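Local coordinates for protein propionate kinase (Francisella tularensis subsp. tularensis, PDB 3KHY) that probably catalyses the magnesium-dependent, reversible transfer of a phosphoryl group from ATP to acetate or propionate, giving the acyl phosphate and ADP, at residues His84-Gly89 against Leu116-His121; Ala199-Gly204 against Leu317-Gly322; Thr232-Ile237 against Asn258-Gln263; His178-Glu183 against Glu372-Ala377. One frame throughout, in Å; residues are numbered along the deposited sequence.

Contact 1. Residues His84-Gly89 against Leu116-His121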
loop_
_atom_site.group_PDB
_atom_site.type_symbol
_atom_site.label_atom_id
_atom_site.label_comp_id
_atom_site.label_asym_id
_atom_site.label_seq_id
_atom_site.Cartn_x
_atom_site.Cartn_y
_atom_site.Cartn_z
ATOM N N HIS A 84 19.943 8.472 -23.256
ATOM C CA HIS A 84 18.562 8.035 -23.424
ATOM C C HIS A 84 17.936 7.726 -22.085
ATOM O O HIS A 84 18.496 6.965 -21.294
ATOM C CB HIS A 84 18.499 6.751 -24.255
ATOM C CG HIS A 84 19.019 6.902 -25.652
ATOM N ND1 HIS A 84 18.196 7.149 -26.727
ATOM C CD2 HIS A 84 20.277 6.833 -26.149
ATOM C CE1 HIS A 84 18.922 7.226 -27.828
ATOM N NE2 HIS A 84 20.190 7.044 -27.504
ATOM N N ARG A 85 16.769 8.304 -21.834
ATOM C CA ARG A 85 15.951 7.866 -20.717
ATOM C C ARG A 85 15.415 6.486 -21.048
ATOM O O ARG A 85 14.966 6.242 -22.172
ATOM C CB ARG A 85 14.782 8.829 -20.500
ATOM C CG ARG A 85 13.970 8.543 -19.241
ATOM C CD ARG A 85 12.914 9.634 -19.028
ATOM N NE ARG A 85 12.427 9.644 -17.655
ATOM C CZ ARG A 85 12.660 10.630 -16.792
ATOM N NH1 ARG A 85 13.354 11.698 -17.169
ATOM N NH2 ARG A 85 12.184 10.558 -15.557
ATOM N N VAL A 86 15.494 5.575 -20.082
ATOM C CA VAL A 86 14.841 4.286 -20.183
ATOM C C VAL A 86 14.018 4.092 -18.918
ATOM O O VAL A 86 14.553 4.148 -17.815
ATOM C CB VAL A 86 15.863 3.146 -20.345
ATOM C CG1 VAL A 86 15.169 1.793 -20.281
ATOM C CG2 VAL A 86 16.613 3.303 -21.670
ATOM N N VAL A 87 12.717 3.872 -19.071
ATOM C CA VAL A 87 11.825 3.837 -17.915
ATOM C C VAL A 87 12.042 2.632 -17.000
ATOM O O VAL A 87 11.914 2.754 -15.783
ATOM C CB VAL A 87 10.332 3.969 -18.334
ATOM C CG1 VAL A 87 10.111 5.281 -19.097
ATOM C CG2 VAL A 87 9.902 2.791 -19.190
ATOM N N HIS A 88 12.392 1.471 -17.551
ATOM C CA HIS A 88 12.517 0.287 -16.699
ATOM C C HIS A 88 13.712 -0.605 -17.028
ATOM O O HIS A 88 13.797 -1.148 -18.127
ATOM C CB HIS A 88 11.224 -0.531 -16.729
ATOM C CG HIS A 88 10.919 -1.228 -15.442
ATOM N ND1 HIS A 88 11.793 -2.110 -14.849
ATOM C CD2 HIS A 88 9.831 -1.176 -14.634
ATOM C CE1 HIS A 88 11.258 -2.580 -13.735
ATOM N NE2 HIS A 88 10.066 -2.029 -13.582
ATOM N N GLY A 89 14.622 -0.756 -16.063
ATOM C CA GLY A 89 15.804 -1.602 -16.220
ATOM C C GLY A 89 15.824 -2.855 -15.353
ATOM O O GLY A 89 16.866 -3.516 -15.213
ATOM N N LEU A 116 5.082 -0.996 -23.183
ATOM C CA LEU A 116 4.741 0.088 -24.107
ATOM C C LEU A 116 5.856 1.120 -24.288
ATOM O O LEU A 116 5.762 1.988 -25.151
ATOM C CB LEU A 116 3.467 0.798 -23.649
ATOM C CG LEU A 116 2.240 -0.085 -23.431
ATOM C CD1 LEU A 116 1.114 0.722 -22.803
ATOM C CD2 LEU A 116 1.793 -0.732 -24.737
ATOM N N HIS A 117 6.904 1.035 -23.478
ATOM C CA HIS A 117 7.947 2.057 -23.517
ATOM C C HIS A 117 9.313 1.517 -23.921
ATOM O O HIS A 117 10.012 2.140 -24.716
ATOM C CB HIS A 117 8.066 2.756 -22.164
ATOM C CG HIS A 117 6.874 3.588 -21.812
ATOM N ND1 HIS A 117 5.876 3.139 -20.975
ATOM C CD2 HIS A 117 6.513 4.835 -22.193
ATOM C CE1 HIS A 117 4.957 4.080 -20.847
ATOM N NE2 HIS A 117 5.318 5.118 -21.580
ATOM N N ASN A 118 9.702 0.374 -23.360
ATOM C CA ASN A 118 11.047 -0.122 -23.600
ATOM C C ASN A 118 11.315 -0.395 -25.083
ATOM O O ASN A 118 12.424 -0.170 -25.562
ATOM C CB ASN A 118 11.380 -1.331 -22.708
ATOM C CG ASN A 118 11.906 -0.918 -21.326
ATOM O OD1 ASN A 118 11.713 0.212 -20.887
ATOM N ND2 ASN A 118 12.586 -1.837 -20.650
ATOM N N PRO A 119 10.300 -0.876 -25.819
ATOM C CA PRO A 119 10.495 -1.028 -27.269
ATOM C C PRO A 119 10.799 0.301 -27.960
ATOM O O PRO A 119 11.705 0.352 -28.790
ATOM C CB PRO A 119 9.149 -1.579 -27.748
ATOM C CG PRO A 119 8.596 -2.291 -26.561
ATOM C CD PRO A 119 9.034 -1.482 -25.366
ATOM N N ALA A 120 10.051 1.352 -27.628
ATOM C CA ALA A 120 10.286 2.671 -28.218
ATOM C C ALA A 120 11.658 3.233 -27.824
ATOM O O ALA A 120 12.325 3.875 -28.634
ATOM C CB ALA A 120 9.177 3.640 -27.835
ATOM N N HIS A 121 12.075 2.992 -26.580
ATOM C CA HIS A 121 13.425 3.347 -26.153
ATOM C C HIS A 121 14.465 2.660 -27.048
ATOM O O HIS A 121 15.417 3.284 -27.502
ATOM C CB HIS A 121 13.682 2.908 -24.708
ATOM C CG HIS A 121 12.846 3.608 -23.678
ATOM N ND1 HIS A 121 12.498 4.939 -23.765
ATOM C CD2 HIS A 121 12.335 3.163 -22.504
ATOM C CE1 HIS A 121 11.786 5.276 -22.702
ATOM N NE2 HIS A 121 11.675 4.215 -21.921
HETATM O O HOH W 1 15.722 6.234 -26.764
HETATM O O HOH W 2 14.354 7.076 -24.779
#
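With CG anti to its carbonyl carbon (chi1 -65°), H121 swings its imidazole from the first turn of helix 118-131 onto the backbone of R85-V87. V87 likewise sets CG1 anti to its carbonyl carbon (chi1 -59°), and both of its methyls lie near H121 NE2: CG1 is the closer at 3.4 Å, while CG2 also packs on H117 CB at 3.5 Å. One face of the H121 ring takes the CA of V86 in a CH-pi contact, 3.8 Å from that atom to the ring centroid. R85 O lies over the rim of this same face, and H117 O over the rim of the opposite one, so backbone atoms flank the ring on both sides. Because R85 O stands above the ring plane, it is linked to H121 not directly but through a water, which donates to R85 O at 2.8 Å and lies 3.0 Å from H121 ND1. A second water joins H84 ND1 to the H121 carbonyl. The strand 79-86 and helix 118-131 belong to a beta-alpha-beta connection in the first sheet, leading to the neighbouring parallel strand 137-141. Past the strand, N118 ND2 donates to H88 O at 2.9 Å, almost straight (175°) and in the carbonyl plane. Its OD1 is buried against the methyls of both valines, 3.6 Å from V87 CG2, and has no hydrogen-bond partner in the model. R85, predicted to bind the substrate, directs its guanidinium away from the helix into salt bridges with D142 and E372.

Contact 2. Residues Ala199-Gly204 against Leu317-Gly322; sequences AHLGNG and LVFTGG
H200 holds the face of its imidazole over the CA of G321, 4.2 Å from that atom to the ring centroid in a CH-pi contact. The ring gets there because CG lies anti to the backbone N (chi1 178°), which leans it forward along the strand. G321, with a positive phi of 89° and no side chain, lets the ring and L201 O approach its backbone closely. Beside it, T320 CG2 packs on H200 CA at 3.5 Å and meets the imidazole only obliquely, while OG1 is bonded to I368 O. On the face bearing A199 and F319 the contacts are apolar: L201 CD1 touches the edge of the F319 ring, 4.0 Å from F319 CD1, and A199 CB comes at the same ring obliquely. Between the two faces run three parallel-sheet hydrogen bonds: A199 N to V318 O (2.7 Å), T320 N to A199 O (2.9 Å) and L201 N to T320 O (2.8 Å). Strand 196-201 leads into G202-G204 and strand 316-320 into helix 321-326; both carry predicted ATP-binding residues, G322 among them, consistent with the nucleotide site of the actin-like ATPase fold. H200 ND1 is bonded to S177 OG, and its ring stacks with H174. Strands 196-201 and 316-320 are neighbours within the second sheet, where helix 175-188 covers the H200 and T320 face through H178 and V181, and helix 328-337 lies against L201 and F319 through I334.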
loop_
_atom_site.group_PDB
_atom_site.type_symbol
_atom_site.label_atom_id
_atom_site.label_comp_id
_atom_site.label_asym_id
_atom_site.label_seq_id
_atom_site.Cartn_x
_atom_site.Cartn_y
_atom_site.Cartn_z
ATOM N N ALA A 199 9.865 14.095 -1.856
ATOM C CA ALA A 199 8.535 13.974 -2.433
ATOM C C ALA A 199 8.535 14.637 -3.804
ATOM O O ALA A 199 8.555 15.850 -3.914
ATOM C CB ALA A 199 7.501 14.622 -1.532
ATOM N N HIS A 200 8.564 13.822 -4.848
ATOM C CA HIS A 200 8.490 14.307 -6.218
ATOM C C HIS A 200 7.018 14.333 -6.597
ATOM O O HIS A 200 6.426 13.281 -6.837
ATOM C CB HIS A 200 9.241 13.350 -7.150
ATOM C CG HIS A 200 9.188 13.750 -8.593
ATOM N ND1 HIS A 200 10.301 14.162 -9.292
ATOM C CD2 HIS A 200 8.150 13.826 -9.461
ATOM C CE1 HIS A 200 9.956 14.459 -10.532
ATOM N NE2 HIS A 200 8.655 14.265 -10.662
ATOM N N LEU A 201 6.425 15.525 -6.623
ATOM C CA LEU A 201 4.999 15.669 -6.921
ATOM C C LEU A 201 4.864 16.408 -8.246
ATOM O O LEU A 201 5.255 17.564 -8.351
ATOM C CB LEU A 201 4.285 16.435 -5.788
ATOM C CG LEU A 201 4.595 15.940 -4.368
ATOM C CD1 LEU A 201 3.949 16.835 -3.291
ATOM C CD2 LEU A 201 4.148 14.490 -4.177
ATOM N N GLY A 202 4.386 15.706 -9.271
ATOM C CA GLY A 202 4.106 16.308 -10.570
ATOM C C GLY A 202 2.925 15.570 -11.179
ATOM O O GLY A 202 2.000 15.187 -10.461
ATOM N N ASN A 203 2.941 15.343 -12.488
ATOM C CA ASN A 203 1.868 14.546 -13.092
ATOM C C ASN A 203 1.856 13.122 -12.539
ATOM O O ASN A 203 0.788 12.589 -12.209
ATOM C CB ASN A 203 1.942 14.550 -14.618
ATOM C CG ASN A 203 1.539 15.885 -15.205
ATOM O OD1 ASN A 203 0.401 16.337 -15.034
ATOM N ND2 ASN A 203 2.474 16.532 -15.893
ATOM N N GLY A 204 3.045 12.516 -12.461
ATOM C CA GLY A 204 3.263 11.340 -11.634
ATOM C C GLY A 204 3.812 11.815 -10.293
ATOM O O GLY A 204 4.445 12.871 -10.226
ATOM N N LEU A 317 12.850 17.079 4.768
ATOM C CA LEU A 317 11.825 16.619 3.837
ATOM C C LEU A 317 11.953 17.545 2.632
ATOM O O LEU A 317 11.998 18.767 2.807
ATOM C CB LEU A 317 10.444 16.764 4.462
ATOM C CG LEU A 317 9.247 16.588 3.519
ATOM C CD1 LEU A 317 9.253 15.189 2.880
ATOM C CD2 LEU A 317 7.950 16.829 4.283
ATOM N N VAL A 318 12.041 16.983 1.420
ATOM C CA VAL A 318 12.261 17.808 0.214
ATOM C C VAL A 318 11.119 17.664 -0.791
ATOM O O VAL A 318 10.797 16.541 -1.188
ATOM C CB VAL A 318 13.572 17.424 -0.497
ATOM C CG1 VAL A 318 13.829 18.364 -1.673
ATOM C CG2 VAL A 318 14.747 17.448 0.490
ATOM N N PHE A 319 10.500 18.789 -1.182
ATOM C CA PHE A 319 9.474 18.795 -2.222
ATOM C C PHE A 319 10.123 19.113 -3.563
ATOM O O PHE A 319 10.983 19.993 -3.653
ATOM C CB PHE A 319 8.413 19.882 -1.956
ATOM C CG PHE A 319 7.522 19.606 -0.774
ATOM C CD1 PHE A 319 6.470 18.705 -0.883
ATOM C CD2 PHE A 319 7.708 20.283 0.432
ATOM C CE1 PHE A 319 5.629 18.459 0.190
ATOM C CE2 PHE A 319 6.866 20.040 1.519
ATOM C CZ PHE A 319 5.819 19.127 1.394
ATOM N N THR A 320 9.698 18.420 -4.607
ATOM C CA THR A 320 10.206 18.686 -5.940
ATOM C C THR A 320 9.138 18.276 -6.958
ATOM O O THR A 320 8.063 17.817 -6.573
ATOM C CB THR A 320 11.545 17.953 -6.193
ATOM O OG1 THR A 320 12.155 18.469 -7.384
ATOM C CG2 THR A 320 11.327 16.431 -6.331
ATOM N N GLY A 321 9.419 18.472 -8.242
ATOM C CA GLY A 321 8.451 18.185 -9.289
ATOM C C GLY A 321 7.576 19.396 -9.588
ATOM O O GLY A 321 7.621 20.391 -8.867
ATOM N N GLY A 322 6.772 19.311 -10.645
ATOM C CA GLY A 322 5.931 20.427 -11.061
ATOM C C GLY A 322 5.047 20.974 -9.949
ATOM O O GLY A 322 4.882 22.191 -9.800
#

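Contact 3. Residues Thr232-Ile237 against Asn258-Gln263; sequences TRSGCI and NMLNKQ
R233 and N261 bring their CA atoms within 4.4 Å where the irregular run 232-237 passes the last turn of helix 253-262, and there S234 N donates to L260 O at 3.0 Å. R233 CA directs a C-H to the same oxygen, 3.2 Å from L260 O, so this carbonyl is approached twice. The next carbonyl is taken by a side chain: T232 OG1, placed between its backbone N and carbonyl carbon (chi1 72°), donates to N261 O at 2.9 Å. The loop thus supplies donors to two carbonyls in the last turn of the helix, a loop-to-helix-end junction. The aliphatic part of R233 crosses the N261 side chain obliquely, with CG 3.4 Å from N261 O and also near N261 OD1. Its chain then bends at chi3 (-110°); NH1 is bonded to P224 O, and the guanidinium packs on G204 of the predicted ATP site. R233 is a predicted transition-state stabiliser. On the helix flank, L260 CD2 touches both S234 and I237, 3.5 Å from S234 OG and 4.0 Å from I237 CD1, while S234 OG donates to G235 O. From the second subunit, I158 packs on I237 and P239 on L260, placing this flank at the dimer interface.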
loop_
_atom_site.group_PDB
_atom_site.type_symbol
_atom_site.label_atom_id
_atom_site.label_comp_id
_atom_site.label_asym_id
_atom_site.label_seq_id
_atom_site.Cartn_x
_atom_site.Cartn_y
_atom_site.Cartn_z
ATOM N N THR A 232 -3.922 11.175 -12.856
ATOM C CA THR A 232 -4.911 10.214 -13.338
ATOM C C THR A 232 -4.703 8.779 -12.827
ATOM O O THR A 232 -5.472 7.886 -13.188
ATOM C CB THR A 232 -4.974 10.193 -14.883
ATOM O OG1 THR A 232 -3.799 9.563 -15.412
ATOM C CG2 THR A 232 -5.082 11.621 -15.434
ATOM N N ARG A 233 -3.679 8.568 -11.995
ATOM C CA ARG A 233 -3.393 7.244 -11.423
ATOM C C ARG A 233 -3.832 7.130 -9.965
ATOM O O ARG A 233 -3.623 8.047 -9.173
ATOM C CB ARG A 233 -1.898 6.926 -11.515
ATOM C CG ARG A 233 -1.381 6.737 -12.932
ATOM C CD ARG A 233 0.126 6.703 -12.960
ATOM N NE ARG A 233 0.675 7.902 -13.585
ATOM C CZ ARG A 233 1.974 8.177 -13.668
ATOM N NH1 ARG A 233 2.865 7.338 -13.163
ATOM N NH2 ARG A 233 2.379 9.293 -14.256
ATOM N N SER A 234 -4.392 5.974 -9.614
ATOM C CA SER A 234 -4.949 5.725 -8.290
ATOM C C SER A 234 -3.923 5.677 -7.160
ATOM O O SER A 234 -4.234 6.020 -6.016
ATOM C CB SER A 234 -5.685 4.386 -8.306
ATOM O OG SER A 234 -4.768 3.314 -8.504
ATOM N N GLY A 235 -2.710 5.235 -7.472
ATOM C CA GLY A 235 -1.758 4.876 -6.433
ATOM C C GLY A 235 -2.287 3.679 -5.654
ATOM O O GLY A 235 -3.056 2.880 -6.195
ATOM N N CYS A 236 -1.875 3.561 -4.392
ATOM C CA CYS A 236 -2.264 2.449 -3.521
ATOM C C CYS A 236 -3.745 2.114 -3.569
ATOM O O CYS A 236 -4.589 3.000 -3.441
ATOM C CB CYS A 236 -1.922 2.783 -2.069
ATOM S SG CYS A 236 -0.159 2.799 -1.731
ATOM N N ILE A 237 -4.054 0.831 -3.714
ATOM C CA ILE A 237 -5.440 0.373 -3.645
ATOM C C ILE A 237 -5.481 -1.131 -3.328
ATOM O O ILE A 237 -4.530 -1.860 -3.611
ATOM C CB ILE A 237 -6.188 0.693 -4.958
ATOM C CG1 ILE A 237 -7.691 0.442 -4.825
ATOM C CG2 ILE A 237 -5.619 -0.118 -6.130
ATOM C CD1 ILE A 237 -8.480 1.129 -5.938
ATOM N N ASN A 258 -6.621 0.042 -17.051
ATOM C CA ASN A 258 -6.712 1.323 -17.745
ATOM C C ASN A 258 -7.423 2.356 -16.882
ATOM O O ASN A 258 -7.019 3.515 -16.824
ATOM C CB ASN A 258 -7.441 1.182 -19.078
ATOM C CG ASN A 258 -7.632 2.516 -19.767
ATOM O OD1 ASN A 258 -8.730 3.078 -19.766
ATOM N ND2 ASN A 258 -6.551 3.049 -20.332
HETATM N N MSE A 259 -8.486 1.924 -16.212
HETATM C CA MSE A 259 -9.229 2.804 -15.308
HETATM C C MSE A 259 -8.332 3.340 -14.194
HETATM O O MSE A 259 -8.381 4.534 -13.858
HETATM C CB MSE A 259 -10.432 2.065 -14.709
HETATM C CG MSE A 259 -11.233 2.885 -13.711
HETATM SE SE MSE A 259 -10.576 2.679 -11.877
HETATM C CE MSE A 259 -11.008 0.776 -11.654
ATOM N N LEU A 260 -7.512 2.465 -13.617
ATOM C CA LEU A 260 -6.640 2.874 -12.513
ATOM C C LEU A 260 -5.516 3.792 -12.972
ATOM O O LEU A 260 -5.018 4.600 -12.197
ATOM C CB LEU A 260 -6.045 1.651 -11.818
ATOM C CG LEU A 260 -6.994 0.758 -11.016
ATOM C CD1 LEU A 260 -6.285 -0.529 -10.632
ATOM C CD2 LEU A 260 -7.483 1.490 -9.748
ATOM N N ASN A 261 -5.120 3.654 -14.234
ATOM C CA ASN A 261 -4.012 4.424 -14.802
ATOM C C ASN A 261 -4.422 5.751 -15.444
ATOM O O ASN A 261 -3.641 6.701 -15.473
ATOM C CB ASN A 261 -3.287 3.581 -15.854
ATOM C CG ASN A 261 -2.021 2.962 -15.326
ATOM O OD1 ASN A 261 -1.051 3.664 -15.039
ATOM N ND2 ASN A 261 -2.017 1.640 -15.196
ATOM N N LYS A 262 -5.644 5.802 -15.962
ATOM C CA LYS A 262 -6.069 6.898 -16.834
ATOM C C LYS A 262 -7.348 7.613 -16.396
ATOM O O LYS A 262 -7.643 8.703 -16.887
ATOM C CB LYS A 262 -6.255 6.397 -18.278
ATOM C CG LYS A 262 -4.976 5.891 -18.938
ATOM C CD LYS A 262 -4.008 7.034 -19.180
ATOM C CE LYS A 262 -2.693 6.542 -19.768
ATOM N NZ LYS A 262 -1.689 7.648 -19.832
ATOM N N GLN A 263 -8.120 7.011 -15.495
ATOM C CA GLN A 263 -9.373 7.652 -15.075
ATOM C C GLN A 263 -9.464 7.869 -13.554
ATOM O O GLN A 263 -10.519 8.212 -13.020
ATOM C CB GLN A 263 -10.579 6.840 -15.566
ATOM C CG GLN A 263 -10.653 6.652 -17.095
ATOM C CD GLN A 263 -10.825 7.966 -17.868
ATOM O OE1 GLN A 263 -11.458 8.913 -17.391
ATOM N NE2 GLN A 263 -10.264 8.016 -19.071
#

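Contact 4. Residues His178-Glu183 against Glu372-Ala377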
loop_
_atom_site.group_PDB
_atom_site.type_symbol
_atom_site.label_atom_id
_atom_site.label_comp_id
_atom_site.label_asym_id
_atom_site.label_seq_id
_atom_site.Cartn_x
_atom_site.Cartn_y
_atom_site.Cartn_z
ATOM N N HIS A 178 14.820 11.551 -8.092
ATOM C CA HIS A 178 15.203 11.318 -6.701
ATOM C C HIS A 178 16.715 11.363 -6.492
ATOM O O HIS A 178 17.198 11.904 -5.504
ATOM C CB HIS A 178 14.614 10.000 -6.182
ATOM C CG HIS A 178 13.129 10.055 -6.013
ATOM N ND1 HIS A 178 12.523 10.903 -5.115
ATOM C CD2 HIS A 178 12.129 9.393 -6.641
ATOM C CE1 HIS A 178 11.210 10.762 -5.194
ATOM N NE2 HIS A 178 10.944 9.853 -6.114
ATOM N N LYS A 179 17.461 10.828 -7.445
ATOM C CA LYS A 179 18.918 10.888 -7.374
ATOM C C LYS A 179 19.457 12.315 -7.507
ATOM O O LYS A 179 20.249 12.776 -6.687
ATOM C CB LYS A 179 19.530 10.002 -8.459
ATOM C CG LYS A 179 21.046 9.837 -8.342
ATOM C CD LYS A 179 21.551 8.753 -9.283
ATOM C CE LYS A 179 23.009 8.401 -8.998
ATOM N NZ LYS A 179 23.892 9.184 -9.889
ATOM N N TYR A 180 19.033 13.010 -8.555
ATOM C CA TYR A 180 19.454 14.386 -8.764
ATOM C C TYR A 180 19.101 15.255 -7.554
ATOM O O TYR A 180 19.932 16.001 -7.057
ATOM C CB TYR A 180 18.837 14.967 -10.041
ATOM C CG TYR A 180 19.141 16.435 -10.205
ATOM C CD1 TYR A 180 20.339 16.851 -10.780
ATOM C CD2 TYR A 180 18.259 17.403 -9.746
ATOM C CE1 TYR A 180 20.639 18.186 -10.912
ATOM C CE2 TYR A 180 18.550 18.757 -9.875
ATOM C CZ TYR A 180 19.744 19.135 -10.457
ATOM O OH TYR A 180 20.049 20.464 -10.580
ATOM N N VAL A 181 17.868 15.161 -7.069
ATOM C CA VAL A 181 17.434 16.047 -5.978
ATOM C C VAL A 181 18.150 15.733 -4.652
ATOM O O VAL A 181 18.532 16.637 -3.905
ATOM C CB VAL A 181 15.889 16.036 -5.819
ATOM C CG1 VAL A 181 15.467 16.685 -4.509
ATOM C CG2 VAL A 181 15.247 16.777 -6.993
ATOM N N SER A 182 18.343 14.452 -4.355
ATOM C CA SER A 182 19.040 14.106 -3.135
ATOM C C SER A 182 20.502 14.530 -3.258
ATOM O O SER A 182 21.101 14.947 -2.277
ATOM C CB SER A 182 18.892 12.618 -2.778
ATOM O OG SER A 182 19.395 11.783 -3.804
ATOM N N GLU A 183 21.069 14.455 -4.458
ATOM C CA GLU A 183 22.418 14.997 -4.663
ATOM C C GLU A 183 22.489 16.497 -4.400
ATOM O O GLU A 183 23.451 16.968 -3.805
ATOM C CB GLU A 183 22.969 14.680 -6.055
ATOM C CG GLU A 183 23.365 13.227 -6.198
ATOM C CD GLU A 183 24.031 12.920 -7.519
ATOM O OE1 GLU A 183 24.202 13.846 -8.349
ATOM O OE2 GLU A 183 24.378 11.743 -7.725
ATOM N N GLU A 372 15.872 16.404 -14.465
ATOM C CA GLU A 372 16.197 15.041 -14.860
ATOM C C GLU A 372 17.033 15.033 -16.136
ATOM O O GLU A 372 17.862 14.162 -16.324
ATOM C CB GLU A 372 14.912 14.235 -15.063
ATOM C CG GLU A 372 14.121 14.013 -13.777
ATOM C CD GLU A 372 12.619 14.095 -13.989
ATOM O OE1 GLU A 372 12.073 15.227 -14.012
ATOM O OE2 GLU A 372 11.984 13.028 -14.128
ATOM N N GLU A 373 16.805 16.005 -17.015
ATOM C CA GLU A 373 17.551 16.056 -18.271
ATOM C C GLU A 373 19.020 16.350 -17.985
ATOM O O GLU A 373 19.903 15.745 -18.579
ATOM C CB GLU A 373 16.962 17.109 -19.228
ATOM C CG GLU A 373 15.475 16.935 -19.540
ATOM C CD GLU A 373 14.562 17.364 -18.377
ATOM O OE1 GLU A 373 15.026 18.067 -17.449
ATOM O OE2 GLU A 373 13.369 16.993 -18.391
ATOM N N LEU A 374 19.279 17.272 -17.064
ATOM C CA LEU A 374 20.656 17.540 -16.636
ATOM C C LEU A 374 21.295 16.306 -16.001
ATOM O O LEU A 374 22.466 16.012 -16.233
ATOM C CB LEU A 374 20.707 18.727 -15.664
ATOM C CG LEU A 374 22.074 19.104 -15.082
ATOM C CD1 LEU A 374 23.084 19.380 -16.189
ATOM C CD2 LEU A 374 21.950 20.323 -14.164
HETATM N N MSE A 375 20.523 15.583 -15.193
HETATM C CA MSE A 375 21.041 14.396 -14.538
HETATM C C MSE A 375 21.437 13.350 -15.578
HETATM O O MSE A 375 22.467 12.699 -15.455
HETATM C CB MSE A 375 19.996 13.812 -13.586
HETATM C CG MSE A 375 20.497 12.631 -12.776
HETATM SE SE MSE A 375 21.897 13.133 -11.486
HETATM C CE MSE A 375 22.445 11.360 -10.954
ATOM N N ILE A 376 20.594 13.175 -16.588
ATOM C CA ILE A 376 20.898 12.235 -17.654
ATOM C C ILE A 376 22.172 12.675 -18.384
ATOM O O ILE A 376 23.012 11.844 -18.725
ATOM C CB ILE A 376 19.728 12.110 -18.633
ATOM C CG1 ILE A 376 18.595 11.291 -18.001
ATOM C CG2 ILE A 376 20.175 11.461 -19.932
ATOM C CD1 ILE A 376 17.311 11.317 -18.837
ATOM N N ALA A 377 22.323 13.980 -18.606
ATOM C CA ALA A 377 23.523 14.506 -19.264
ATOM C C ALA A 377 24.768 14.265 -18.417
ATOM O O ALA A 377 25.828 13.930 -18.943
ATOM C CB ALA A 377 23.373 15.988 -19.573
#
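Y180 and M375, the latter a selenomethionine, form a Met-aromatic contact at a helix crossing, where the axes of segments 178-183 and 372-377 stand at 91° and approach to 9.4 Å. Helix 175-188 lies on the second sheet of this actin-like ATPase fold, and helix 372-382 on the first, so the crossing joins the two halves of the chain. Its tight part is apolar and buried. M375 carries CG anti to the backbone N and then bends at chi2 (67°), bringing SE to 3.8 Å from Y180 CB. The selenium lies near the plane of the phenol, at its edge, 5.4 Å from the ring centroid, and the two side chains run past each other in opposite directions. At the far end of the ring, L374 CD2 reaches Y180 CE1 at 4.1 Å, coming obliquely. The K179-E183 side is more open and polar, both residues being partly exposed to solvent. K179 is modelled in a salt bridge with E379 and in a long, weak one with E183 OE2; NZ stands too close to the terminal methyl of M375, so its place is less sure. No hydrogen bond spans the two segments. At the first turn of helix 372-382, E372, a predicted magnesium ligand, points away and is salt-bridged to R85. E183 OE1, by contrast, lies beside the selenium, 4.0 Å from M375 SE.

Contact 1 closes first along the chain, on the first sheet; contact 4 then opens, followed by contacts 2 and 3, and they close in reverse order: 3, 2, 4. Contacts 2 and 4, with centres about 13 Å apart, draw on strand 196-201 and helix 175-188, which follow each other in the chain, and touch through V181 and H178. Contacts 1 and 4 lie about 18 Å apart between centres and meet where R85 pairs with E372. Contact 3, about 18 Å from contact 2, joins it where R233 packs on G204, and it also reaches the second subunit. Predicted substrate, magnesium, ATP and transition-state residues thus converge from separate elements of both halves on one probable active-site cleft.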